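Local coordinates for SMI1/KNR4 family protein (Pseudomonas syringae pv. tomato, PDB 2PAG) that is of unknown function but binds calcium and belongs to the SMI1/KNR4 (SUKH) family, at residues Glu3-Leu8 against Leu47-Val52. Residues are numbered along the deposited sequence; the frame is centred on the assembly and turned at random.
Sequences EVIEQL and LTVSDV
Val49 fits its CG1 methyl into the hollow between Ile5 and Leu8, one turn apart on the N-terminal helix 2-11. Val49 CG1 lies 4.0 Å from Ile5 CG2, the branch methyl, and 4.1 Å from Leu8 CD1. The second methyl, Val49 CG2, also meets Leu8 CD1, at 4.0 Å, so that this one leucine methyl rests across the fork of the valine. The side chains of Leu8 and Val49 pass each other at about a right angle, those of Ile5 and Val49 at a slant. Ile5 reaches the interface with both arms: CG2, set anti to the backbone N by a chi1 of -68°, goes to Val49, while the extended CG1 arm carries CD1 over to Thr48, 4.0 Å from its OG1. That hydroxyl has its polar partner elsewhere, in a hydrogen bond to the carbonyl oxygen of Glu44 one turn back in helix 40-49, and gives Ile5 a van der Waals surface. The contact thus joins the first helix of this SUKH-family chain to the last part of helix 40-49 and the type I turn from Val49 to Val52, closed by a Val52 N to Val49 O bond of 3.0 Å. No hydrogen bond links the two segments. The turn brings Val52 back against Leu8 as well, on its backbone side, where Val52 CG1, anti to the backbone N (chi1 173°), sits 3.6 Å from Leu8 O and touches Leu8 CD2 more loosely, at 4.4 Å. Trp125 of helix 124-132 packs on Ile5, Thr48 and Val49, and Trp132 on Leu8. Arg9, the residue after Leu8, hydrogen-bonds to the carbonyl oxygen of Thr48 and forms a salt bridge with Asp51.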
loop_
_atom_site.group_PDB
_atom_site.type_symbol
_atom_site.label_atom_id
_atom_site.label_comp_id
_atom_site.label_asym_id
_atom_site.label_seq_id
_atom_site.Cartn_x
_atom_site.Cartn_y
_atom_site.Cartn_z
ATOM N N GLU A 3 -0.841 -17.189 6.974
ATOM C CA GLU A 3 0.262 -17.679 6.150
ATOM C C GLU A 3 1.037 -16.563 5.462
ATOM O O GLU A 3 2.259 -16.465 5.587
ATOM C CB GLU A 3 -0.278 -18.620 5.070
ATOM C CG GLU A 3 -0.807 -19.944 5.576
ATOM C CD GLU A 3 0.302 -20.934 5.845
ATOM O OE1 GLU A 3 1.094 -20.702 6.784
ATOM O OE2 GLU A 3 0.383 -21.940 5.107
ATOM N N VAL A 4 0.318 -15.741 4.702
ATOM C CA VAL A 4 0.931 -14.646 3.962
ATOM C C VAL A 4 1.589 -13.631 4.891
ATOM O O VAL A 4 2.698 -13.160 4.623
ATOM C CB VAL A 4 -0.119 -13.945 3.065
ATOM C CG1 VAL A 4 0.535 -12.842 2.246
ATOM C CG2 VAL A 4 -0.768 -14.970 2.146
ATOM N N ILE A 5 0.919 -13.303 5.993
ATOM C CA ILE A 5 1.479 -12.340 6.931
ATOM C C ILE A 5 2.804 -12.877 7.461
ATOM O O ILE A 5 3.807 -12.161 7.474
ATOM C CB ILE A 5 0.513 -12.054 8.104
ATOM C CG1 ILE A 5 -0.710 -11.296 7.579
ATOM C CG2 ILE A 5 1.230 -11.244 9.186
ATOM C CD1 ILE A 5 -1.765 -11.029 8.621
ATOM N N GLU A 6 2.812 -14.141 7.873
ATOM C CA GLU A 6 4.036 -14.762 8.385
ATOM C C GLU A 6 5.157 -14.713 7.350
ATOM O O GLU A 6 6.303 -14.396 7.681
ATOM C CB GLU A 6 3.765 -16.224 8.786
ATOM C CG GLU A 6 5.024 -17.052 9.103
ATOM C CD GLU A 6 4.716 -18.510 9.457
ATOM O OE1 GLU A 6 3.718 -19.066 8.951
ATOM O OE2 GLU A 6 5.481 -19.110 10.233
ATOM N N GLN A 7 4.819 -15.017 6.099
ATOM C CA GLN A 7 5.790 -15.016 5.016
ATOM C C GLN A 7 6.457 -13.648 4.896
ATOM O O GLN A 7 7.677 -13.548 4.780
ATOM C CB GLN A 7 5.101 -15.373 3.697
ATOM C CG GLN A 7 6.049 -15.825 2.598
ATOM C CD GLN A 7 5.336 -16.078 1.281
ATOM O OE1 GLN A 7 4.224 -16.609 1.256
ATOM N NE2 GLN A 7 5.978 -15.705 0.178
ATOM N N LEU A 8 5.657 -12.590 4.922
ATOM C CA LEU A 8 6.205 -11.244 4.816
ATOM C C LEU A 8 7.041 -10.862 6.033
ATOM O O LEU A 8 8.160 -10.360 5.895
ATOM C CB LEU A 8 5.080 -10.222 4.630
ATOM C CG LEU A 8 4.550 -10.023 3.212
ATOM C CD1 LEU A 8 3.310 -9.145 3.265
ATOM C CD2 LEU A 8 5.632 -9.391 2.340
ATOM N N LEU A 47 -2.077 -2.315 9.014
ATOM C CA LEU A 47 -1.937 -2.586 10.444
ATOM C C LEU A 47 -1.106 -3.814 10.786
ATOM O O LEU A 47 -0.719 -3.992 11.944
ATOM C CB LEU A 47 -3.324 -2.730 11.080
ATOM C CG LEU A 47 -4.195 -1.474 11.117
ATOM C CD1 LEU A 47 -5.648 -1.848 11.382
ATOM C CD2 LEU A 47 -3.670 -0.520 12.187
ATOM N N THR A 48 -0.816 -4.649 9.792
ATOM C CA THR A 48 -0.070 -5.877 10.041
ATOM C C THR A 48 1.285 -6.050 9.365
ATOM O O THR A 48 2.149 -6.751 9.895
ATOM C CB THR A 48 -0.922 -7.103 9.669
ATOM O OG1 THR A 48 -1.205 -7.089 8.263
ATOM C CG2 THR A 48 -2.222 -7.070 10.420
ATOM N N VAL A 49 1.484 -5.434 8.204
ATOM C CA VAL A 49 2.755 -5.606 7.505
ATOM C C VAL A 49 3.401 -4.360 6.894
ATOM O O VAL A 49 4.402 -4.480 6.191
ATOM C CB VAL A 49 2.623 -6.680 6.390
ATOM C CG1 VAL A 49 2.209 -8.010 6.999
ATOM C CG2 VAL A 49 1.599 -6.257 5.352
ATOM N N SER A 50 2.864 -3.169 7.170
ATOM C CA SER A 50 3.447 -1.968 6.571
ATOM C C SER A 50 4.805 -1.561 7.148
ATOM O O SER A 50 5.367 -0.533 6.753
ATOM C CB SER A 50 2.463 -0.781 6.601
ATOM O OG SER A 50 2.192 -0.295 7.904
ATOM N N ASP A 51 5.332 -2.357 8.077
ATOM C CA ASP A 51 6.655 -2.077 8.634
ATOM C C ASP A 51 7.669 -3.006 7.968
ATOM O O ASP A 51 8.856 -3.011 8.310
ATOM C CB ASP A 51 6.663 -2.284 10.154
ATOM C CG ASP A 51 6.365 -3.717 10.556
ATOM O OD1 ASP A 51 5.589 -4.388 9.848
ATOM O OD2 ASP A 51 6.895 -4.170 11.600
ATOM N N VAL A 52 7.197 -3.780 6.998
ATOM C CA VAL A 52 8.043 -4.729 6.287
ATOM C C VAL A 52 8.801 -4.157 5.087
ATOM O O VAL A 52 8.274 -3.347 4.302
ATOM C CB VAL A 52 7.210 -5.958 5.817
ATOM C CG1 VAL A 52 8.054 -6.868 4.939
ATOM C CG2 VAL A 52 6.700 -6.725 7.031
#